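Local atomic coordinates of TIR domain-containing adapter molecule 1 (Homo sapiens, PDB entry 4BSX), a protein that acts as an adaptor in Toll-like receptor signalling that induces interferon-beta, and has an N-terminal helical domain similar in structure to IFIT proteins. Residues V125-L128 with S129-D133; V50-L54 with G55-E59; H104-E108 with E109-P113. The protein carries 2 engineered substitutions. One frame throughout, in Å; residues are numbered along the deposited sequence.

Interaction 1: residues V125-L128 with S129-D133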
loop_
_atom_site.group_PDB
_atom_site.type_symbol
_atom_site.label_atom_id
_atom_site.label_comp_id
_atom_site.label_asym_id
_atom_site.label_seq_id
_atom_site.Cartn_x
_atom_site.Cartn_y
_atom_site.Cartn_z
ATOM N N VAL A 125 14.416 1.617 0.053
ATOM C CA VAL A 125 15.726 0.975 0.161
ATOM C C VAL A 125 16.573 1.877 1.061
ATOM O O VAL A 125 17.202 1.404 2.001
ATOM C CB VAL A 125 16.362 0.728 -1.230
ATOM C CG1 VAL A 125 17.843 0.458 -1.110
ATOM C CG2 VAL A 125 15.686 -0.428 -1.926
ATOM N N ARG A 126 16.493 3.190 0.812
ATOM C CA ARG A 126 17.109 4.200 1.666
ATOM C C ARG A 126 16.654 4.070 3.100
ATOM O O ARG A 126 17.458 4.017 3.998
ATOM C CB ARG A 126 16.766 5.583 1.149
ATOM C CG ARG A 126 17.659 6.699 1.661
ATOM C CD ARG A 126 17.251 7.993 1.007
ATOM N NE ARG A 126 17.037 7.756 -0.418
ATOM C CZ ARG A 126 16.209 8.454 -1.179
ATOM N NH1 ARG A 126 15.521 9.455 -0.652
ATOM N NH2 ARG A 126 16.075 8.147 -2.467
ATOM N N THR A 127 15.359 3.999 3.324
ATOM C CA THR A 127 14.845 3.841 4.674
ATOM C C THR A 127 15.425 2.591 5.400
ATOM O O THR A 127 15.976 2.727 6.485
ATOM C CB THR A 127 13.325 3.820 4.644
ATOM O OG1 THR A 127 12.855 5.089 4.206
ATOM C CG2 THR A 127 12.766 3.558 6.010
ATOM N N LEU A 128 15.331 1.400 4.804
ATOM C CA LEU A 128 15.840 0.190 5.449
ATOM C C LEU A 128 17.381 0.253 5.693
ATOM O O LEU A 128 17.881 -0.253 6.671
ATOM C CB LEU A 128 15.436 -1.074 4.655
ATOM C CG LEU A 128 14.076 -1.692 5.040
ATOM C CD1 LEU A 128 12.955 -0.803 4.571
ATOM C CD2 LEU A 128 13.910 -3.109 4.533
ATOM N N SER A 129 18.116 0.890 4.796
ATOM C CA SER A 129 19.543 1.064 4.969
ATOM C C SER A 129 19.911 1.896 6.169
ATOM O O SER A 129 20.869 1.590 6.889
ATOM C CB SER A 129 20.130 1.734 3.732
ATOM O OG SER A 129 20.137 0.785 2.683
ATOM N N SER A 130 19.163 2.969 6.363
ATOM C CA SER A 130 19.482 3.936 7.348
ATOM C C SER A 130 19.376 3.304 8.727
ATOM O O SER A 130 19.890 3.847 9.718
ATOM C CB SER A 130 18.524 5.153 7.234
ATOM O OG SER A 130 17.222 4.843 7.751
ATOM N N ARG A 131 18.680 2.178 8.822
ATOM C CA ARG A 131 18.672 1.450 10.108
ATOM C C ARG A 131 19.278 0.042 10.014
ATOM O O ARG A 131 19.043 -0.833 10.897
ATOM C CB ARG A 131 17.271 1.360 10.682
ATOM C CG ARG A 131 16.211 0.889 9.710
ATOM C CD ARG A 131 14.938 0.636 10.468
ATOM N NE ARG A 131 14.078 -0.333 9.806
ATOM C CZ ARG A 131 13.047 -0.026 9.031
ATOM N NH1 ARG A 131 12.705 1.249 8.811
ATOM N NH2 ARG A 131 12.335 -0.999 8.478
ATOM N N ASP A 132 20.060 -0.178 8.959
ATOM C CA ASP A 132 20.654 -1.509 8.730
ATOM C C ASP A 132 19.671 -2.672 8.967
ATOM O O ASP A 132 19.958 -3.613 9.733
ATOM C CB ASP A 132 21.865 -1.675 9.655
ATOM C CG ASP A 132 22.906 -2.603 9.084
ATOM O OD1 ASP A 132 22.555 -3.475 8.241
ATOM O OD2 ASP A 132 24.076 -2.466 9.494
ATOM N N ASP A 133 18.496 -2.593 8.347
ATOM C CA ASP A 133 17.462 -3.604 8.535
ATOM C C ASP A 133 17.956 -4.958 7.942
ATOM O O ASP A 133 18.554 -4.975 6.856
ATOM C CB ASP A 133 16.210 -3.140 7.790
ATOM C CG ASP A 133 14.960 -3.831 8.250
ATOM O OD1 ASP A 133 14.880 -5.072 8.124
ATOM O OD2 ASP A 133 14.057 -3.109 8.726
#
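R131, the residue just past the end of helix 114-130, folds its side chain back over the last turn, against T127 and L128. From CB, CG is set between the backbone N and the carbonyl carbon (chi1 49°), which turns the chain back towards the helix. CG passes 3.7 Å from L128 O, and CD carries the extended chain onward to the head group. There NE and NH2 grip D133 side-on, both reaching the one oxygen OD2. The NE bond uses the anti lone pair of OD2, while the NH2–OD2 salt bridge is the shorter, at 2.7 Å. NH2 also runs beside L128 CG at 3.9 Å, and NH1 touches T127 CG2 at 3.6 Å and forms a salt bridge with D94. An arginine suits this place: a long aliphatic stem can cross the helix end and still bring three nitrogens to two acidic partners.

The helix ends here in a Schellman motif: D133 N bonds to L128 O at 2.9 Å, an almost straight bond with 175° at the hydrogen, and D132 N to S129 O, with D132 at positive phi. The two serines use their short hydroxyls on the preceding turn. S129 OG approaches V125 O at 3.1 Å from above the carbonyl plane, sharing that oxygen with S129 N, whereas S130 OG reaches T127 O at 2.8 Å. D133 CB packs on L128 CG, so L128 touches both members of the ion pair.

T127 OG1 turns back to E123 O, leaving its methyl for the arginine. S129, S130 and R131 are exposed, while L128 is buried, touching W97 of helix 96-108 and L136 and L139 of helix 136-147.

Interaction 2: residues V50-L54 with G55-E59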
loop_
_atom_site.group_PDB
_atom_site.type_symbol
_atom_site.label_atom_id
_atom_site.label_comp_id
_atom_site.label_asym_id
_atom_site.label_seq_id
_atom_site.Cartn_x
_atom_site.Cartn_y
_atom_site.Cartn_z
ATOM N N VAL A 50 -9.148 0.898 -1.611
ATOM C CA VAL A 50 -10.142 1.017 -2.714
ATOM C C VAL A 50 -11.541 1.139 -2.158
ATOM O O VAL A 50 -12.267 2.013 -2.534
ATOM C CB VAL A 50 -10.051 -0.170 -3.689
ATOM C CG1 VAL A 50 -11.344 -0.282 -4.545
ATOM C CG2 VAL A 50 -8.843 0.028 -4.562
ATOM N N LEU A 51 -11.893 0.270 -1.218
ATOM C CA LEU A 51 -13.190 0.327 -0.550
ATOM C C LEU A 51 -13.417 1.663 0.186
ATOM O O LEU A 51 -14.514 2.243 0.178
ATOM C CB LEU A 51 -13.268 -0.824 0.450
ATOM C CG LEU A 51 -13.324 -2.190 -0.188
ATOM C CD1 LEU A 51 -13.135 -3.298 0.854
ATOM C CD2 LEU A 51 -14.648 -2.336 -0.896
ATOM N N LEU A 52 -12.376 2.141 0.856
ATOM C CA LEU A 52 -12.442 3.420 1.554
ATOM C C LEU A 52 -12.690 4.568 0.590
ATOM O O LEU A 52 -13.485 5.457 0.888
ATOM C CB LEU A 52 -11.137 3.680 2.320
ATOM C CG LEU A 52 -10.873 2.826 3.557
ATOM C CD1 LEU A 52 -9.522 3.154 4.134
ATOM C CD2 LEU A 52 -11.991 3.045 4.563
ATOM N N LYS A 53 -11.993 4.566 -0.549
ATOM C CA LYS A 53 -12.199 5.598 -1.574
ATOM C C LYS A 53 -13.575 5.495 -2.295
ATOM O O LYS A 53 -14.053 6.443 -2.918
ATOM C CB LYS A 53 -11.049 5.546 -2.597
ATOM C CG LYS A 53 -10.852 6.894 -3.343
ATOM C CD LYS A 53 -10.241 7.983 -2.366
ATOM C CE LYS A 53 -10.308 9.410 -2.950
ATOM N NZ LYS A 53 -10.167 10.500 -1.928
ATOM N N LEU A 54 -14.202 4.329 -2.210
ATOM C CA LEU A 54 -15.559 4.151 -2.748
ATOM C C LEU A 54 -16.598 4.523 -1.706
ATOM O O LEU A 54 -17.786 4.441 -1.961
ATOM C CB LEU A 54 -15.805 2.689 -3.187
ATOM C CG LEU A 54 -15.390 2.352 -4.623
ATOM C CD1 LEU A 54 -15.171 0.882 -4.823
ATOM C CD2 LEU A 54 -16.438 2.848 -5.614
ATOM N N GLY A 55 -16.171 4.892 -0.504
ATOM C CA GLY A 55 -17.148 5.211 0.523
ATOM C C GLY A 55 -17.640 4.001 1.300
ATOM O O GLY A 55 -18.462 4.142 2.204
ATOM N N GLN A 56 -17.118 2.819 0.976
ATOM C CA GLN A 56 -17.560 1.584 1.620
ATOM C C GLN A 56 -16.675 1.258 2.831
ATOM O O GLN A 56 -15.844 0.333 2.805
ATOM C CB GLN A 56 -17.582 0.434 0.602
ATOM C CG GLN A 56 -18.550 0.703 -0.553
ATOM C CD GLN A 56 -18.401 -0.260 -1.737
ATOM O OE1 GLN A 56 -18.364 -1.486 -1.574
ATOM N NE2 GLN A 56 -18.316 0.307 -2.940
ATOM N N GLU A 57 -16.892 2.027 3.886
ATOM C CA GLU A 57 -16.122 1.972 5.118
ATOM C C GLU A 57 -16.393 0.735 5.968
ATOM O O GLU A 57 -15.456 0.148 6.541
ATOM C CB GLU A 57 -16.419 3.213 5.966
ATOM C CG GLU A 57 -15.989 4.531 5.327
ATOM C CD GLU A 57 -15.577 5.569 6.365
ATOM O OE1 GLU A 57 -15.473 5.206 7.564
ATOM O OE2 GLU A 57 -15.354 6.742 5.973
ATOM N N THR A 58 -17.665 0.353 6.079
ATOM C CA THR A 58 -18.032 -0.854 6.825
ATOM C C THR A 58 -17.241 -2.047 6.327
ATOM O O THR A 58 -16.658 -2.786 7.134
ATOM C CB THR A 58 -19.524 -1.146 6.705
ATOM O OG1 THR A 58 -20.225 -0.166 7.446
ATOM C CG2 THR A 58 -19.888 -2.523 7.274
ATOM N N GLU A 59 -17.183 -2.226 5.008
ATOM C CA GLU A 59 -16.499 -3.391 4.453
ATOM C C GLU A 59 -14.987 -3.154 4.580
ATOM O O GLU A 59 -14.240 -4.049 4.949
ATOM C CB GLU A 59 -16.960 -3.656 3.013
ATOM C CG GLU A 59 -16.280 -4.848 2.277
ATOM C CD GLU A 59 -16.840 -5.090 0.832
ATOM O OE1 GLU A 59 -17.925 -4.563 0.511
ATOM O OE2 GLU A 59 -16.200 -5.789 0.012
#
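G55 closes the helix with a positive phi (86°), its N bonded to L52 O at 3.1 Å. Glycine suits this backbone because no CB is present to press on the nearby L54 O. The donor stands high above the carbonyl plane, with an angle of 109° at the oxygen, unlike the near-axial approach of an alpha-helical bond. The next amide, Q56 N, reaches back to L51 O at 2.8 Å, completing the pair of bonds that closes the last helical turn.

Q56 then lies side by side with L54. Its CG is anti to the carbonyl carbon (chi1 -61°) and the chain beyond is extended, which brings NE2 to 3.5 Å from L54 CB and 3.7 Å from L54 CD1. Glutamine serves two purposes here, as its amide rests on leucine carbons while OE1, 3.9 Å from L51 CD2, accepts from K30 of helix 23-33.

L51 crosses E59 at about a right angle. Its CD1 meets E59 CG at 3.8 Å, and the E59 carboxylate end also lies near the L51 methyls. L52 CD2 reaches E57 CG at 4.3 Å, and the side chain also packs on A60 and F15.

Q56 is the centre of an inverse gamma turn and occupies the N-cap position of helix 57-65. A Schellman motif followed at once by a new helix makes a very short helix-to-helix connection, in keeping with this all-helical domain.

Interaction 3: residues H104-E108 with E109-P113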
loop_
_atom_site.group_PDB
_atom_site.type_symbol
_atom_site.label_atom_id
_atom_site.label_comp_id
_atom_site.label_asym_id
_atom_site.label_seq_id
_atom_site.Cartn_x
_atom_site.Cartn_y
_atom_site.Cartn_z
ATOM N N HIS A 104 3.552 -0.311 -6.896
ATOM C CA HIS A 104 3.776 -1.284 -7.916
ATOM C C HIS A 104 2.433 -1.695 -8.557
ATOM O O HIS A 104 2.318 -1.729 -9.771
ATOM C CB HIS A 104 4.486 -2.499 -7.363
ATOM C CG HIS A 104 4.460 -3.646 -8.295
ATOM N ND1 HIS A 104 5.094 -3.613 -9.520
ATOM C CD2 HIS A 104 3.838 -4.846 -8.218
ATOM C CE1 HIS A 104 4.893 -4.762 -10.142
ATOM N NE2 HIS A 104 4.129 -5.526 -9.376
ATOM N N LEU A 105 1.440 -2.015 -7.728
ATOM C CA LEU A 105 0.108 -2.376 -8.210
ATOM C C LEU A 105 -0.505 -1.213 -8.987
ATOM O O LEU A 105 -1.062 -1.420 -10.084
ATOM C CB LEU A 105 -0.823 -2.839 -7.063
ATOM C CG LEU A 105 -0.187 -3.964 -6.209
ATOM C CD1 LEU A 105 -0.985 -4.324 -4.916
ATOM C CD2 LEU A 105 0.044 -5.175 -7.043
ATOM N N LEU A 106 -0.387 0.005 -8.459
ATOM C CA LEU A 106 -0.961 1.145 -9.159
ATOM C C LEU A 106 -0.366 1.318 -10.580
ATOM O O LEU A 106 -1.106 1.568 -11.549
ATOM C CB LEU A 106 -0.802 2.412 -8.345
ATOM C CG LEU A 106 -1.587 2.482 -7.036
ATOM C CD1 LEU A 106 -1.201 3.754 -6.300
ATOM C CD2 LEU A 106 -3.076 2.436 -7.286
ATOM N N ALA A 107 0.957 1.178 -10.712
ATOM C CA ALA A 107 1.600 1.290 -12.026
ATOM C C ALA A 107 1.240 0.156 -12.985
ATOM O O ALA A 107 1.156 0.372 -14.197
ATOM C CB ALA A 107 3.096 1.356 -11.873
ATOM N N GLU A 108 1.039 -1.045 -12.445
ATOM C CA GLU A 108 0.616 -2.207 -13.233
ATOM C C GLU A 108 -0.819 -2.038 -13.750
ATOM O O GLU A 108 -1.174 -2.556 -14.779
ATOM C CB GLU A 108 0.692 -3.487 -12.389
ATOM C CG GLU A 108 2.110 -3.940 -12.052
ATOM C CD GLU A 108 2.711 -4.754 -13.168
ATOM O OE1 GLU A 108 2.279 -5.924 -13.325
ATOM O OE2 GLU A 108 3.589 -4.220 -13.902
ATOM N N GLU A 109 -1.646 -1.329 -13.008
ATOM C CA GLU A 109 -2.994 -1.055 -13.438
ATOM C C GLU A 109 -2.987 0.168 -14.321
ATOM O O GLU A 109 -4.031 0.613 -14.787
ATOM C CB GLU A 109 -3.915 -0.828 -12.233
ATOM C CG GLU A 109 -4.172 -2.123 -11.413
ATOM C CD GLU A 109 -4.796 -3.249 -12.236
ATOM O OE1 GLU A 109 -5.374 -2.990 -13.314
ATOM O OE2 GLU A 109 -4.701 -4.411 -11.832
ATOM N N LYS A 110 -1.798 0.729 -14.523
ATOM C CA LYS A 110 -1.636 1.930 -15.334
ATOM C C LYS A 110 -2.365 3.124 -14.759
ATOM O O LYS A 110 -2.758 4.011 -15.512
ATOM C CB LYS A 110 -2.096 1.644 -16.770
ATOM C CG LYS A 110 -1.299 0.534 -17.419
ATOM C CD LYS A 110 -1.965 -0.052 -18.646
ATOM C CE LYS A 110 -1.041 -1.058 -19.347
ATOM N NZ LYS A 110 -0.604 -2.187 -18.446
ATOM N N LEU A 111 -2.506 3.178 -13.428
ATOM C CA LEU A 111 -3.116 4.328 -12.774
ATOM C C LEU A 111 -2.106 5.405 -12.421
ATOM O O LEU A 111 -2.493 6.500 -11.965
ATOM C CB LEU A 111 -3.855 3.895 -11.515
ATOM C CG LEU A 111 -4.922 2.816 -11.682
ATOM C CD1 LEU A 111 -5.737 2.690 -10.412
ATOM C CD2 LEU A 111 -5.841 3.093 -12.869
ATOM N N CYS A 112 -0.825 5.075 -12.598
ATOM C CA CYS A 112 0.296 6.009 -12.398
ATOM C C CYS A 112 1.560 5.540 -13.149
ATOM O O CYS A 112 1.683 4.382 -13.512
ATOM C CB CYS A 112 0.618 6.163 -10.913
ATOM S SG CYS A 112 1.625 4.828 -10.295
ATOM N N PRO A 113 2.501 6.458 -13.408
ATOM C CA PRO A 113 3.701 6.083 -14.173
ATOM C C PRO A 113 4.642 5.168 -13.408
ATOM O O PRO A 113 4.698 5.233 -12.177
ATOM C CB PRO A 113 4.382 7.417 -14.445
ATOM C CG PRO A 113 3.832 8.339 -13.435
ATOM C CD PRO A 113 2.446 7.902 -13.134
HETATM O O HOH W 1 2.442 2.223 -15.857
#
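L106 and A107 meet C112 through its sulfur on the packed side of this helix end. SG lies 3.9 Å from L106 CB and 4.1 Å from A107 CB; a chi1 of 81° swings it back over the helix. Small A107 lets the returning chain come close, and its CA makes a CA-H...O contact of 3.4 Å with C112 O. L106 and L111 also cross at about a right angle, CD2 to CD1 4.1 Å apart. Leucine suits both places, since L106 also packs on A14 and L18, and L111 on I17 and L29. E109 forms another packed flank: it lies on Y28 and L29 of helix 23-33 and sends OE2 to K32 in a salt bridge.

The other side is looser and wetter. K110, the residue of positive phi in a Schellman motif, is exposed, and its NZ curls back to 3.7 Å from E108 O without reaching the E108 carboxylate. A water donates to A107 O at 2.8 Å and, at longer range, to C112 O, bridging helix end and loop.

The turn itself is fixed by main-chain bonds, notably L111 N to L106 O at 2.8 Å. The chemistry thus implies a division of labour: backbone amides set the path, leucines and the sulfur pack the inner side, and exposed K110 and the water lie on the outer side, while E109 pairs its charge with K32.

All three interactions end a helix with a Schellman motif, yet they differ in burial. Interactions 1 and 2 are surface contacts on opposite sides of the chain's centre, their own centres 33 Å apart; interaction 3 is partly buried and lies closest to the middle. Interactions 3 and 1 close the successive helices 96-108 and 114-130, the first in the loop between the two; interaction 2 joins 43-53 to 57-65. Chemistry follows place: interaction 1 relies on an ion pair and serine hydroxyls, interaction 2 on glycine and on leucines packed against a glutamine and a glutamate, interaction 3 on sulfur, leucine and a bridging water. Helix 23-33 supplies lysine partners to both 2 and 3.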